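Local coordinates for nicotinate-nucleotide pyrophosphorylase (Ehrlichia chaffeensis, PDB 3L0G), which probably makes nicotinate mononucleotide from quinolinate and phosphoribosyl pyrophosphate, releasing carbon dioxide and pyrophosphate, in the biosynthesis of NAD, at residues S127-I132 and N283-K288; D138-T143 and R263-I268; I231-M236 and L254-C259. One frame throughout, in Å; residues are numbered along the deposited sequence.

Contact 1. Residues S127-I132 and N283-K288; sequences SGIASI and NSFQNK
With CG set between its own backbone N and carbonyl carbon (chi1 62°), Phe-285 turns its ring onto helix 116-139, where Ile-129 meets it with CG1 beside the backbone N and CG2 anti to it (chi1 -64°). The methylene then sits over one face of the ring in a CH-pi contact, CG1 of Ile-129 lying 3.6 Å from the ring centroid of Phe-285 and displaced toward the rim on the CZ and CE2 side. CD1 of Ile-129 comes nearest the same two atoms, but from beyond the rim. At the other end of the phenyl group, CG2 of Ile-132 packs loosely on CB of Phe-285 at 4.1 Å. Gly-128 has no side chain, which lets the main chain of the loop lie directly against the helix, its CA 3.4 Å from O of Gln-286. In this NadC-family phosphoribosyltransferase, loop 283-288 runs from strand 275-277 of the parallel sheet to strand 290-294 of the antiparallel sheet and crosses helix 116-139 on the way. Beyond the glycine, one water donates to both Gly-128 O and Gln-286 O, each at 2.7 Å. Lys-288, bent at chi2, lays its aliphatic chain along the helix, and its CE presses tightly on CB of Ser-131 at 3.5 Å. The OG of that serine donates to Ser-127 O at 2.6 Å, reaching it from the opposite face to Ser-131 N. His-125 stacks edge-to-face with Phe-285. The backbone N of Asn-287 of the second subunit donates to Ser-284 OG of this chain, and the reciprocal bond forms too.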
# COMPACT_ATOMS: atom_id res chain seq x y z
N SER C 127 -3.51 -21.78 1.28
CA SER C 127 -3.50 -23.23 1.08
C SER C 127 -4.92 -23.81 0.95
O SER C 127 -5.13 -24.79 0.22
CB SER C 127 -2.69 -23.94 2.19
OG SER C 127 -1.29 -23.69 2.04
N GLY C 128 -5.89 -23.21 1.64
CA GLY C 128 -7.29 -23.62 1.47
C GLY C 128 -7.77 -23.43 0.04
O GLY C 128 -8.39 -24.31 -0.54
N ILE C 129 -7.46 -22.29 -0.55
CA ILE C 129 -7.82 -22.06 -1.96
C ILE C 129 -7.07 -22.99 -2.93
O ILE C 129 -7.67 -23.61 -3.79
CB ILE C 129 -7.61 -20.60 -2.32
CG1 ILE C 129 -8.57 -19.74 -1.49
CG2 ILE C 129 -7.79 -20.37 -3.83
CD1 ILE C 129 -8.31 -18.20 -1.58
N ALA C 130 -5.77 -23.13 -2.76
CA ALA C 130 -4.98 -23.98 -3.66
C ALA C 130 -5.49 -25.41 -3.57
O ALA C 130 -5.62 -26.07 -4.57
CB ALA C 130 -3.50 -23.91 -3.32
N SER C 131 -5.81 -25.87 -2.35
CA SER C 131 -6.27 -27.24 -2.16
C SER C 131 -7.67 -27.49 -2.74
O SER C 131 -7.90 -28.52 -3.38
CB SER C 131 -6.22 -27.62 -0.69
OG SER C 131 -4.92 -27.37 -0.14
N ILE C 132 -8.63 -26.58 -2.54
CA ILE C 132 -9.97 -26.83 -3.13
C ILE C 132 -9.88 -26.79 -4.68
O ILE C 132 -10.50 -27.60 -5.39
CB ILE C 132 -11.08 -25.90 -2.54
CG1 ILE C 132 -12.47 -26.39 -2.96
CG2 ILE C 132 -10.91 -24.47 -2.99
CD1 ILE C 132 -12.74 -27.88 -2.62
N ASN C 283 -14.18 -18.08 -2.28
CA ASN C 283 -14.98 -17.74 -1.12
C ASN C 283 -15.67 -19.04 -0.68
O ASN C 283 -15.73 -20.02 -1.45
CB ASN C 283 -15.93 -16.57 -1.44
CG ASN C 283 -17.04 -16.96 -2.36
OD1 ASN C 283 -17.93 -17.71 -1.97
ND2 ASN C 283 -16.99 -16.48 -3.62
N SER C 284 -16.12 -19.11 0.56
CA SER C 284 -16.85 -20.30 1.04
C SER C 284 -16.06 -21.63 0.94
O SER C 284 -16.63 -22.66 0.65
CB SER C 284 -18.17 -20.47 0.25
OG SER C 284 -18.94 -19.28 0.29
N PHE C 285 -14.76 -21.58 1.14
CA PHE C 285 -13.90 -22.76 1.12
C PHE C 285 -13.34 -22.96 2.54
O PHE C 285 -13.36 -22.04 3.37
CB PHE C 285 -12.75 -22.53 0.14
CG PHE C 285 -11.88 -21.39 0.54
CD1 PHE C 285 -10.83 -21.59 1.40
CD2 PHE C 285 -12.16 -20.09 0.12
CE1 PHE C 285 -10.05 -20.52 1.83
CE2 PHE C 285 -11.37 -19.02 0.54
CZ PHE C 285 -10.32 -19.25 1.41
N GLN C 286 -12.79 -24.13 2.79
CA GLN C 286 -12.19 -24.46 4.10
C GLN C 286 -10.73 -24.06 4.16
O GLN C 286 -9.96 -24.52 3.36
CB GLN C 286 -12.26 -25.95 4.34
CG GLN C 286 -13.63 -26.51 4.37
CD GLN C 286 -14.39 -25.97 5.56
OE1 GLN C 286 -13.93 -26.09 6.70
NE2 GLN C 286 -15.55 -25.32 5.29
N ASN C 287 -10.34 -23.24 5.14
CA ASN C 287 -8.93 -23.02 5.44
C ASN C 287 -8.33 -24.37 5.83
O ASN C 287 -9.02 -25.20 6.42
CB ASN C 287 -8.74 -22.04 6.61
CG ASN C 287 -8.77 -20.59 6.20
OD1 ASN C 287 -8.29 -19.69 6.95
ND2 ASN C 287 -9.31 -20.33 5.03
N LYS C 288 -7.05 -24.57 5.50
CA LYS C 288 -6.32 -25.74 5.98
C LYS C 288 -5.73 -25.46 7.36
O LYS C 288 -5.45 -24.32 7.74
CB LYS C 288 -5.22 -26.12 5.00
CG LYS C 288 -5.74 -26.61 3.66
CD LYS C 288 -6.61 -27.84 3.86
CE LYS C 288 -6.80 -28.61 2.60
NZ LYS C 288 -7.70 -29.77 2.83
O HOH W 1 -9.75 -26.01 1.09

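Contact 2. Residues D138-T143 and R263-I268; sequences DEVSGT and RNVRNI
Arg-266 on helix 262-269 reaches across to the chain at Glu-139 to Ser-141, which follows on from helix 116-139 and leaves through a type II turn from Val-140 to Thr-143 toward strand 146-148 of the parallel sheet. The direct hydrogen bonds across the contact all come from its guanidinium group. NH2 of Arg-266 donates to Glu-139 O at 2.8 Å, and both terminal nitrogens of Arg-266 meet Ser-141 O end-on, NH2 at 3.0 Å and NH1 at 3.2 Å. Both acceptors lie within 1° of the guanidinium plane, at its edge, so three bonds to two main-chain oxygens fix the rotation of the group. CG stands anti to the backbone N (chi1 -168°), and the chain then runs extended to NE, long enough to span the gap. NH2 stands above the carbonyl plane of Glu-139 but sits on a lone pair of Ser-141 O. The opposite charges form no salt bridge, OE2 of Glu-139 staying 5.3 Å from NE of Arg-266. Instead OE2 takes a bond from a water that accepts from Arg-266 N. Among apolar contacts, CG of Glu-139 touches CG1 of Val-265 at 3.7 Å, and the buried valines meet through CG1 of Val-140 and CG2 of Val-265, with Ile-276 of the sheet backing Val-265. Within the turn, Val-140 O accepts from both Thr-143 N and Thr-143 OG1, the hydroxyl at 2.7 Å and in the carbonyl plane.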
# COMPACT_ATOMS: atom_id res chain seq x y z
N ASP C 138 -8.37 -32.00 -10.40
CA ASP C 138 -8.24 -33.46 -10.49
C ASP C 138 -9.48 -34.19 -11.01
O ASP C 138 -9.37 -35.15 -11.71
CB ASP C 138 -7.83 -34.04 -9.12
CG ASP C 138 -6.37 -33.75 -8.80
OD1 ASP C 138 -5.61 -33.35 -9.71
OD2 ASP C 138 -5.97 -33.94 -7.66
N GLU C 139 -10.64 -33.68 -10.68
CA GLU C 139 -11.90 -34.32 -10.95
C GLU C 139 -12.33 -34.09 -12.39
O GLU C 139 -13.17 -34.84 -12.90
CB GLU C 139 -12.94 -33.79 -9.94
CG GLU C 139 -14.36 -34.30 -10.05
CD GLU C 139 -14.47 -35.81 -9.93
OE1 GLU C 139 -13.53 -36.47 -9.43
OE2 GLU C 139 -15.50 -36.31 -10.36
N VAL C 140 -11.76 -33.07 -13.05
CA VAL C 140 -12.00 -32.88 -14.48
C VAL C 140 -10.82 -33.42 -15.33
O VAL C 140 -10.78 -33.18 -16.54
CB VAL C 140 -12.35 -31.39 -14.83
CG1 VAL C 140 -13.47 -30.88 -13.90
CG2 VAL C 140 -11.14 -30.46 -14.73
N SER C 141 -9.90 -34.17 -14.72
CA SER C 141 -8.75 -34.71 -15.45
C SER C 141 -9.18 -35.57 -16.64
O SER C 141 -10.18 -36.28 -16.58
CB SER C 141 -7.88 -35.58 -14.54
OG SER C 141 -6.73 -36.02 -15.25
N GLY C 142 -8.40 -35.51 -17.72
CA GLY C 142 -8.72 -36.25 -18.95
C GLY C 142 -9.86 -35.64 -19.76
O GLY C 142 -10.36 -36.30 -20.68
N THR C 143 -10.29 -34.43 -19.40
CA THR C 143 -11.10 -33.58 -20.29
C THR C 143 -10.23 -32.39 -20.67
O THR C 143 -9.15 -32.18 -20.09
CB THR C 143 -12.39 -33.06 -19.60
OG1 THR C 143 -12.07 -32.04 -18.63
CG2 THR C 143 -13.15 -34.19 -18.93
N ARG C 263 -19.16 -33.01 -6.88
CA ARG C 263 -19.75 -34.26 -7.37
C ARG C 263 -20.51 -34.04 -8.68
O ARG C 263 -21.01 -35.01 -9.25
CB ARG C 263 -20.69 -34.89 -6.32
N ASN C 264 -20.60 -32.80 -9.16
CA ASN C 264 -21.24 -32.56 -10.45
C ASN C 264 -20.36 -31.83 -11.49
O ASN C 264 -20.80 -31.61 -12.63
CB ASN C 264 -22.65 -31.97 -10.21
CG ASN C 264 -22.86 -30.61 -10.81
OD1 ASN C 264 -22.47 -29.58 -10.23
ND2 ASN C 264 -23.54 -30.59 -11.96
N VAL C 265 -19.11 -31.51 -11.14
CA VAL C 265 -18.23 -30.77 -12.06
C VAL C 265 -17.74 -31.65 -13.21
O VAL C 265 -17.67 -31.18 -14.35
CB VAL C 265 -17.04 -30.08 -11.33
CG1 VAL C 265 -16.05 -31.09 -10.77
CG2 VAL C 265 -16.35 -29.13 -12.25
N ARG C 266 -17.44 -32.93 -12.95
CA ARG C 266 -17.04 -33.82 -14.05
C ARG C 266 -18.11 -33.92 -15.12
O ARG C 266 -17.82 -33.85 -16.29
CB ARG C 266 -16.65 -35.23 -13.58
CG ARG C 266 -15.99 -36.03 -14.68
CD ARG C 266 -15.32 -37.34 -14.17
NE ARG C 266 -14.57 -37.95 -15.28
CZ ARG C 266 -13.36 -37.57 -15.68
NH1 ARG C 266 -12.78 -38.16 -16.71
NH2 ARG C 266 -12.73 -36.57 -15.07
N ASN C 267 -19.36 -34.07 -14.70
CA ASN C 267 -20.47 -34.13 -15.64
C ASN C 267 -20.51 -32.90 -16.54
O ASN C 267 -20.74 -33.01 -17.74
CB ASN C 267 -21.81 -34.23 -14.91
CG ASN C 267 -22.05 -35.59 -14.30
OD1 ASN C 267 -22.69 -35.69 -13.23
ND2 ASN C 267 -21.57 -36.65 -14.96
N ILE C 268 -20.30 -31.73 -15.94
CA ILE C 268 -20.25 -30.49 -16.70
C ILE C 268 -19.06 -30.54 -17.66
O ILE C 268 -19.20 -30.18 -18.83
CB ILE C 268 -20.20 -29.25 -15.79
CG1 ILE C 268 -21.53 -29.14 -15.02
CG2 ILE C 268 -19.91 -27.96 -16.60
CD1 ILE C 268 -21.59 -28.00 -14.06
O HOH W 2 -17.46 -34.66 -10.57

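Contact 3. Residues I231-M236 and L254-C259; sequences ILLDNM and LEVSGC. With EDO (1,2-ethanediol), chain I.
Leu-233 N donates to Glu-255 O at 2.7 Å, the shortest of three main-chain bonds that join two neighbouring parallel strands of a beta-alpha-beta unit, 230-234 and 253-257, with helix 238-248 as the crossover. Glu-255 N to Ile-231 O and Ser-257 N to Leu-233 O are the other two; the N-H...O angle of the Ser-257 N to Leu-233 O bond is 179°. Beside them, Leu-232 CA and Leu-254 CA make CA-H...O contacts with Glu-255 O and Ile-231 O.

On one face of the sheet Leu-254 inserts CD2 between its neighbours, 3.7 Å from Leu-233 CG and 3.9 Å from Ile-231 CG2. CD1 of Leu-233 extends this apolar layer to CG2 of Val-256, and helices 217-225 and 238-248 close over it through Val-220, Ala-244 and Val-245.

The other face carries Leu-232, Asp-234, Glu-255 and Ser-257. Leu-232 has CG anti to its N (chi1 -168°), and this throws CD2 across onto Ser-257 CB, a tight 3.4 Å. Its other branch, CD1, lies near Glu-255 OE1. The glutamate stretches out beyond CG, and its carboxylate is held from outside the two strands: OE2 by a salt bridge to Arg-148, OE1 by the hydroxyl of Ser-277. Past the strand ends, Cys-259 is disulfide-bonded to Cys-280. A 1,2-ethanediol, probably from the crystallisation liquor, rests against Leu-232; it is also hydrogen-bonded to Ser-277 OG, and its O2 donates to Glu-255 OE1 at a very short 2.5 Å.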
# COMPACT_ATOMS: atom_id res chain seq x y z
N ILE C 231 -18.23 -17.08 -24.68
CA ILE C 231 -19.58 -17.07 -24.14
C ILE C 231 -19.56 -17.79 -22.79
O ILE C 231 -19.07 -18.90 -22.66
CB ILE C 231 -20.57 -17.75 -25.09
CG1 ILE C 231 -20.77 -16.91 -26.35
CG2 ILE C 231 -21.92 -17.94 -24.40
CD1 ILE C 231 -21.62 -17.63 -27.43
N LEU C 232 -20.07 -17.11 -21.78
CA LEU C 232 -20.18 -17.64 -20.44
C LEU C 232 -21.62 -18.11 -20.22
O LEU C 232 -22.57 -17.38 -20.53
CB LEU C 232 -19.80 -16.55 -19.45
CG LEU C 232 -19.55 -16.91 -18.00
CD1 LEU C 232 -18.45 -16.01 -17.42
CD2 LEU C 232 -20.87 -16.78 -17.20
N LEU C 233 -21.78 -19.33 -19.73
CA LEU C 233 -23.11 -19.88 -19.43
C LEU C 233 -23.36 -19.74 -17.91
O LEU C 233 -22.69 -20.38 -17.09
CB LEU C 233 -23.19 -21.33 -19.91
CG LEU C 233 -22.80 -21.61 -21.38
CD1 LEU C 233 -22.76 -23.12 -21.69
CD2 LEU C 233 -23.76 -20.92 -22.36
N ASP C 234 -24.27 -18.84 -17.53
CA ASP C 234 -24.47 -18.47 -16.12
C ASP C 234 -25.70 -19.21 -15.57
O ASP C 234 -26.81 -18.99 -16.03
CB ASP C 234 -24.63 -16.95 -15.98
CG ASP C 234 -24.56 -16.44 -14.53
OD1 ASP C 234 -23.68 -16.91 -13.75
OD2 ASP C 234 -25.37 -15.55 -14.17
N ASN C 235 -25.49 -20.11 -14.62
CA ASN C 235 -26.58 -20.88 -14.00
C ASN C 235 -27.52 -21.56 -14.94
O ASN C 235 -28.73 -21.48 -14.80
CB ASN C 235 -27.39 -19.99 -13.08
CG ASN C 235 -26.57 -19.43 -12.00
OD1 ASN C 235 -25.90 -20.16 -11.27
ND2 ASN C 235 -26.58 -18.11 -11.89
N MET C 236 -26.98 -22.23 -15.94
CA MET C 236 -27.81 -23.06 -16.78
C MET C 236 -27.74 -24.53 -16.32
O MET C 236 -26.83 -24.95 -15.59
CB MET C 236 -27.43 -22.84 -18.26
CG MET C 236 -27.72 -21.36 -18.71
SD MET C 236 -27.12 -20.82 -20.36
CE MET C 236 -27.10 -22.42 -21.11
N LEU C 254 -16.39 -21.56 -24.77
CA LEU C 254 -17.55 -21.72 -23.86
C LEU C 254 -17.08 -21.99 -22.46
O LEU C 254 -16.32 -22.95 -22.23
CB LEU C 254 -18.44 -22.91 -24.27
CG LEU C 254 -19.69 -22.67 -25.11
CD1 LEU C 254 -20.43 -24.00 -25.36
CD2 LEU C 254 -20.58 -21.65 -24.39
N GLU C 255 -17.60 -21.21 -21.52
CA GLU C 255 -17.24 -21.33 -20.12
C GLU C 255 -18.53 -21.49 -19.34
O GLU C 255 -19.48 -20.77 -19.62
CB GLU C 255 -16.53 -20.06 -19.68
CG GLU C 255 -16.26 -19.96 -18.22
CD GLU C 255 -15.22 -18.90 -17.91
OE1 GLU C 255 -15.39 -18.22 -16.88
OE2 GLU C 255 -14.26 -18.74 -18.69
N VAL C 256 -18.56 -22.41 -18.38
CA VAL C 256 -19.69 -22.53 -17.46
C VAL C 256 -19.25 -21.85 -16.18
O VAL C 256 -18.16 -22.13 -15.68
CB VAL C 256 -20.05 -24.01 -17.17
CG1 VAL C 256 -21.11 -24.13 -16.05
CG2 VAL C 256 -20.55 -24.72 -18.46
N SER C 257 -20.09 -20.95 -15.68
CA SER C 257 -19.81 -20.23 -14.45
C SER C 257 -20.89 -20.51 -13.43
O SER C 257 -22.08 -20.56 -13.76
CB SER C 257 -19.76 -18.73 -14.69
OG SER C 257 -18.91 -18.10 -13.73
N GLY C 258 -20.45 -20.72 -12.19
CA GLY C 258 -21.33 -20.95 -11.05
C GLY C 258 -20.62 -21.80 -10.02
O GLY C 258 -19.57 -22.41 -10.33
N CYS C 259 -21.17 -21.86 -8.81
CA CYS C 259 -20.60 -22.70 -7.74
C CYS C 259 -20.97 -24.18 -7.91
O CYS C 259 -21.75 -24.72 -7.14
CB CYS C 259 -21.07 -22.25 -6.34
SG CYS C 259 -20.29 -20.77 -5.72
C1 EDO I . -15.65 -15.45 -15.43
O1 EDO I . -15.21 -15.33 -14.08
C2 EDO I . -14.48 -15.29 -16.39
O2 EDO I . -13.65 -16.47 -16.47

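In the fold
All three contacts belong to the C-terminal quinolinate phosphoribosyl transferase domain, and their spans nest, contact 3 within contact 2 and contact 2 within contact 1. Contacts 1 and 2 share helix 116-139, their centres about 19 Å apart. Contact 3 is about 15 Å, centre to centre, from contact 2 and touches it where Ile-268 CG2 meets Val-256 CG2 at 3.8 Å; strand 253-257 and helix 262-269 follow each other in the chain, a short loop apart. Contact 1 is about 22 Å from contact 3 between centres. Contact 2 attaches the far part of the long helix to helix 262-269, which packs on the parallel sheet; contact 3 is internal to that sheet; contact 1 attaches the helix to the loop entering strand 290-294.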